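Local coordinates for PrgZ (Enterococcus faecalis, PDB 4FAJ), which serves as a membrane-anchored extracellular receptor that binds peptide pheromone, and probably hands peptide on for transport as other family 5 solute-binding proteins do, at residues G110-S115 with K119-V124; A182-S185 with L191-E194. All blocks are in the same frame, centred on the assembly; numbering follows the deposited sequence.

Interaction 1: G110-S115 with K119-V124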
loop_
_atom_site.group_PDB
_atom_site.type_symbol
_atom_site.label_atom_id
_atom_site.label_comp_id
_atom_site.label_asym_id
_atom_site.label_seq_id
_atom_site.Cartn_x
_atom_site.Cartn_y
_atom_site.Cartn_z
ATOM N N GLY A 110 -14.209 19.182 11.454
ATOM C CA GLY A 110 -15.037 19.330 10.266
ATOM C C GLY A 110 -14.180 19.177 9.030
ATOM O O GLY A 110 -12.966 19.061 9.129
ATOM N N GLN A 111 -14.815 19.164 7.864
ATOM C CA GLN A 111 -14.104 19.197 6.583
ATOM C C GLN A 111 -13.283 20.490 6.475
ATOM O O GLN A 111 -13.587 21.480 7.149
ATOM C CB GLN A 111 -15.105 19.128 5.422
ATOM C CG GLN A 111 -15.857 17.804 5.305
ATOM C CD GLN A 111 -14.957 16.642 4.928
ATOM O OE1 GLN A 111 -13.863 16.835 4.399
ATOM N NE2 GLN A 111 -15.420 15.427 5.190
ATOM N N PRO A 112 -12.254 20.503 5.610
ATOM C CA PRO A 112 -11.486 21.733 5.486
ATOM C C PRO A 112 -12.302 22.891 4.910
ATOM O O PRO A 112 -13.202 22.677 4.086
ATOM C CB PRO A 112 -10.345 21.347 4.523
ATOM C CG PRO A 112 -10.269 19.882 4.598
ATOM C CD PRO A 112 -11.689 19.435 4.775
ATOM N N LYS A 113 -11.989 24.094 5.373
ATOM C CA LYS A 113 -12.495 25.312 4.772
ATOM C C LYS A 113 -11.469 25.713 3.725
ATOM O O LYS A 113 -10.308 25.981 4.056
ATOM C CB LYS A 113 -12.660 26.405 5.831
ATOM C CG LYS A 113 -13.168 27.759 5.323
ATOM C CD LYS A 113 -14.308 27.647 4.316
ATOM C CE LYS A 113 -15.536 26.952 4.902
ATOM N NZ LYS A 113 -16.202 27.759 5.942
ATOM N N VAL A 114 -11.886 25.714 2.465
ATOM C CA VAL A 114 -10.973 25.956 1.359
ATOM C C VAL A 114 -11.147 27.373 0.832
ATOM O O VAL A 114 -12.268 27.827 0.601
ATOM C CB VAL A 114 -11.181 24.945 0.214
ATOM C CG1 VAL A 114 -10.144 25.160 -0.861
ATOM C CG2 VAL A 114 -11.115 23.513 0.739
ATOM N N SER A 115 -10.034 28.073 0.654
ATOM C CA SER A 115 -10.061 29.469 0.229
ATOM C C SER A 115 -8.928 29.691 -0.763
ATOM O O SER A 115 -8.243 28.738 -1.138
ATOM C CB SER A 115 -9.916 30.386 1.442
ATOM O OG SER A 115 -8.667 30.180 2.091
ATOM N N LYS A 119 -6.635 26.746 -3.065
ATOM C CA LYS A 119 -5.251 26.452 -2.646
ATOM C C LYS A 119 -4.942 26.501 -1.137
ATOM O O LYS A 119 -3.930 25.939 -0.706
ATOM C CB LYS A 119 -4.263 27.362 -3.382
ATOM C CG LYS A 119 -4.290 27.199 -4.897
ATOM C CD LYS A 119 -3.049 27.769 -5.571
ATOM C CE LYS A 119 -2.912 29.256 -5.380
ATOM N NZ LYS A 119 -3.984 30.004 -6.079
ATOM N N THR A 120 -5.776 27.166 -0.344
ATOM C CA THR A 120 -5.567 27.244 1.108
ATOM C C THR A 120 -6.620 26.428 1.852
ATOM O O THR A 120 -7.816 26.620 1.641
ATOM C CB THR A 120 -5.583 28.707 1.601
ATOM O OG1 THR A 120 -4.583 29.456 0.892
ATOM C CG2 THR A 120 -5.313 28.794 3.105
ATOM N N TYR A 121 -6.159 25.515 2.707
ATOM C CA TYR A 121 -7.015 24.663 3.527
ATOM C C TYR A 121 -6.859 25.063 4.991
ATOM O O TYR A 121 -5.741 25.068 5.510
ATOM C CB TYR A 121 -6.613 23.194 3.383
ATOM C CG TYR A 121 -7.088 22.531 2.108
ATOM C CD1 TYR A 121 -6.731 23.035 0.856
ATOM C CD2 TYR A 121 -7.884 21.394 2.150
ATOM C CE1 TYR A 121 -7.161 22.429 -0.320
ATOM C CE2 TYR A 121 -8.321 20.781 0.978
ATOM C CZ TYR A 121 -7.956 21.304 -0.250
ATOM O OH TYR A 121 -8.386 20.691 -1.408
ATOM N N THR A 122 -7.968 25.389 5.645
ATOM C CA THR A 122 -7.976 25.697 7.073
ATOM C C THR A 122 -8.779 24.638 7.810
ATOM O O THR A 122 -9.914 24.341 7.437
ATOM C CB THR A 122 -8.555 27.103 7.358
ATOM O OG1 THR A 122 -7.734 28.080 6.706
ATOM C CG2 THR A 122 -8.584 27.397 8.865
ATOM N N ILE A 123 -8.169 24.061 8.842
ATOM C CA ILE A 123 -8.732 22.907 9.547
ATOM C C ILE A 123 -8.640 23.141 11.050
ATOM O O ILE A 123 -7.614 23.620 11.549
ATOM C CB ILE A 123 -7.968 21.618 9.189
ATOM C CG1 ILE A 123 -8.064 21.349 7.680
ATOM C CG2 ILE A 123 -8.477 20.432 10.020
ATOM C CD1 ILE A 123 -7.020 20.400 7.147
ATOM N N VAL A 124 -9.703 22.810 11.771
ATOM C CA VAL A 124 -9.719 22.982 13.223
ATOM C C VAL A 124 -9.689 21.605 13.890
ATOM O O VAL A 124 -10.484 20.731 13.550
ATOM C CB VAL A 124 -10.953 23.792 13.693
ATOM C CG1 VAL A 124 -11.036 23.814 15.217
ATOM C CG2 VAL A 124 -10.897 25.222 13.154
HETATM O O HOH W 1 -12.222 22.031 10.668
HETATM O O HOH W 2 -12.300 23.281 8.470
HETATM O O HOH W 3 -9.103 28.351 4.199
#
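A β hairpin is built here, strand 113-115 turning back on strand 120-124, with K113 facing T122 and S115 facing T120 as hydrogen-bonded antiparallel pairs. In the first pair K113 N gives a bond of 2.9 Å to T122 O, in the carbonyl plane, and T122 N answers to K113 O. At the S115 end, S115 N reaches T120 O at 2.8 Å, while S115 O takes the amide of T120 and, weakly, that of K119. Two residues thus face one, a classic β bulge beside the turn.

V114 and Y121 form the non-hydrogen-bonded pair between. V114 CG2 sits over the centre of the Y121 ring, 3.9 Å from the centroid and 11° off its normal, a CH-π contact; F202 adds an edge-to-face ring contact to the same tyrosine. P112 meets the ring obliquely, CB at 3.4 Å from Y121 CD2, and also rests on I123 CG1. On the face of K113 and S115, the S115 hydroxyl lies between its backbone N and carbonyl carbon (chi1 62°), where a water 2.8 Å from S115 OG also hydrogen-bonds T122 OG1 and donates to K113 O.

Interaction 2: A182-S185 with L191-E194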
loop_
_atom_site.group_PDB
_atom_site.type_symbol
_atom_site.label_atom_id
_atom_site.label_comp_id
_atom_site.label_asym_id
_atom_site.label_seq_id
_atom_site.Cartn_x
_atom_site.Cartn_y
_atom_site.Cartn_z
ATOM N N ALA A 182 4.683 24.779 3.604
ATOM C CA ALA A 182 3.580 25.732 3.755
ATOM C C ALA A 182 2.452 25.142 4.599
ATOM O O ALA A 182 1.332 24.945 4.121
ATOM C CB ALA A 182 3.063 26.191 2.387
ATOM N N VAL A 183 2.793 24.835 5.849
ATOM C CA VAL A 183 1.859 24.375 6.856
ATOM C C VAL A 183 2.162 25.153 8.130
ATOM O O VAL A 183 3.326 25.254 8.526
ATOM C CB VAL A 183 2.027 22.870 7.125
ATOM C CG1 VAL A 183 1.059 22.421 8.220
ATOM C CG2 VAL A 183 1.819 22.068 5.835
ATOM N N LYS A 184 1.135 25.720 8.762
ATOM C CA LYS A 184 1.340 26.450 10.014
ATOM C C LYS A 184 0.186 26.278 11.005
ATOM O O LYS A 184 -0.963 26.065 10.608
ATOM C CB LYS A 184 1.574 27.936 9.734
ATOM C CG LYS A 184 0.322 28.738 9.393
ATOM C CD LYS A 184 0.656 30.190 9.080
ATOM C CE LYS A 184 -0.597 30.986 8.757
ATOM N NZ LYS A 184 -0.321 32.446 8.630
ATOM N N SER A 185 0.512 26.398 12.291
ATOM C CA SER A 185 -0.491 26.471 13.350
ATOM C C SER A 185 -0.927 27.914 13.563
ATOM O O SER A 185 -0.139 28.849 13.385
ATOM C CB SER A 185 0.064 25.912 14.663
ATOM O OG SER A 185 1.288 26.545 14.997
ATOM N N LEU A 191 -5.011 24.617 11.949
ATOM C CA LEU A 191 -3.985 24.364 10.946
ATOM C C LEU A 191 -4.340 25.093 9.655
ATOM O O LEU A 191 -5.496 25.056 9.225
ATOM C CB LEU A 191 -3.908 22.869 10.658
ATOM C CG LEU A 191 -3.102 21.979 11.596
ATOM C CD1 LEU A 191 -3.392 20.502 11.276
ATOM C CD2 LEU A 191 -1.600 22.289 11.463
ATOM N N GLU A 192 -3.360 25.752 9.039
ATOM C CA GLU A 192 -3.537 26.316 7.697
ATOM C C GLU A 192 -2.482 25.723 6.753
ATOM O O GLU A 192 -1.299 25.713 7.078
ATOM C CB GLU A 192 -3.434 27.844 7.713
ATOM C CG GLU A 192 -3.631 28.489 6.341
ATOM C CD GLU A 192 -3.412 29.989 6.340
ATOM O OE1 GLU A 192 -4.154 30.702 7.040
ATOM O OE2 GLU A 192 -2.505 30.463 5.618
ATOM N N ILE A 193 -2.924 25.224 5.600
ATOM C CA ILE A 193 -2.044 24.572 4.617
ATOM C C ILE A 193 -2.230 25.256 3.278
ATOM O O ILE A 193 -3.376 25.494 2.863
ATOM C CB ILE A 193 -2.421 23.095 4.423
ATOM C CG1 ILE A 193 -2.373 22.329 5.749
ATOM C CG2 ILE A 193 -1.515 22.417 3.379
ATOM C CD1 ILE A 193 -3.383 21.208 5.795
ATOM N N GLU A 194 -1.120 25.571 2.601
ATOM C CA GLU A 194 -1.177 26.069 1.231
ATOM C C GLU A 194 -0.632 25.059 0.214
ATOM O O GLU A 194 0.485 24.557 0.341
ATOM C CB GLU A 194 -0.446 27.405 1.073
ATOM C CG GLU A 194 -0.504 27.897 -0.362
ATOM C CD GLU A 194 -0.697 29.367 -0.475
ATOM O OE1 GLU A 194 -1.855 29.782 -0.725
ATOM O OE2 GLU A 194 0.298 30.111 -0.306
HETATM O O HOH W 4 0.019 27.757 5.500
#
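With K184 CG set between its backbone N and carbonyl carbon (chi1 77°) and E192 CG turned opposite its backbone N (chi1 -179°), the two chains, on the same face of the sheet, run side by side. Both extend beyond CG, and the lysine's last methylene comes up to the carboxylate, K184 CE lying 3.7 Å from E192 OE2. The ammonium is a little farther off, K184 NZ to E192 OE2 being 4.2 Å, beyond a salt bridge; the attraction between them is probably long-range and modest.

Under these two side chains the backbones meet as a hydrogen-bonded antiparallel pair. E192 N donates to K184 O at 2.9 Å and K184 N to E192 O at 3.0 Å, both donors lying nearly along the C=O axis. This is the β hairpin of strands 183-186 and 190-194, which supplies two neighbouring strands at one edge of a four-stranded antiparallel sheet, with 183-186 as an outermost strand. A third bond, E194 N to A182 O, carries the pairing past the strand start, and a water donates to E192 O and, weakly, to A182 O.

On the other face the apolar side chains of V183, I193 and L191 pack together. V183 and I193 form a non-hydrogen-bonded pair and point the same way, V183 CG2 meeting I193 CG2 at 4.2 Å, while the other methyl, V183 CG1, meets L191 CD2, the two side chains crossing at an angle. W146 of helix 139-150 packs on both V183 and I193. At the A182 end the methyl packs across on E194, A182 CB lying 3.9 Å from E194 CB. The E194 carboxylate leads away from this contact, and its OE2 makes a salt bridge with NZ of K166.

Overall arrangement
Interactions 1 and 2 are two successive hairpins of one four-stranded antiparallel sheet, in the order 113-115, 120-124, 190-194, 183-186, and their centres lie about 10 Å apart. The second strands of the two hairpins are neighbours in the middle: Y121 N and I193 O, and I123 O and L191 N, are each 2.8 Å apart, probable hydrogen bonds that join the hairpins. On the face carrying T120, E192 and E194, T120 CG2 packs on E192 CG at 3.7 Å. Both contacts lie some 26 to 27 Å from the centre of the chain, on the same side of it, and away from the zinc sites.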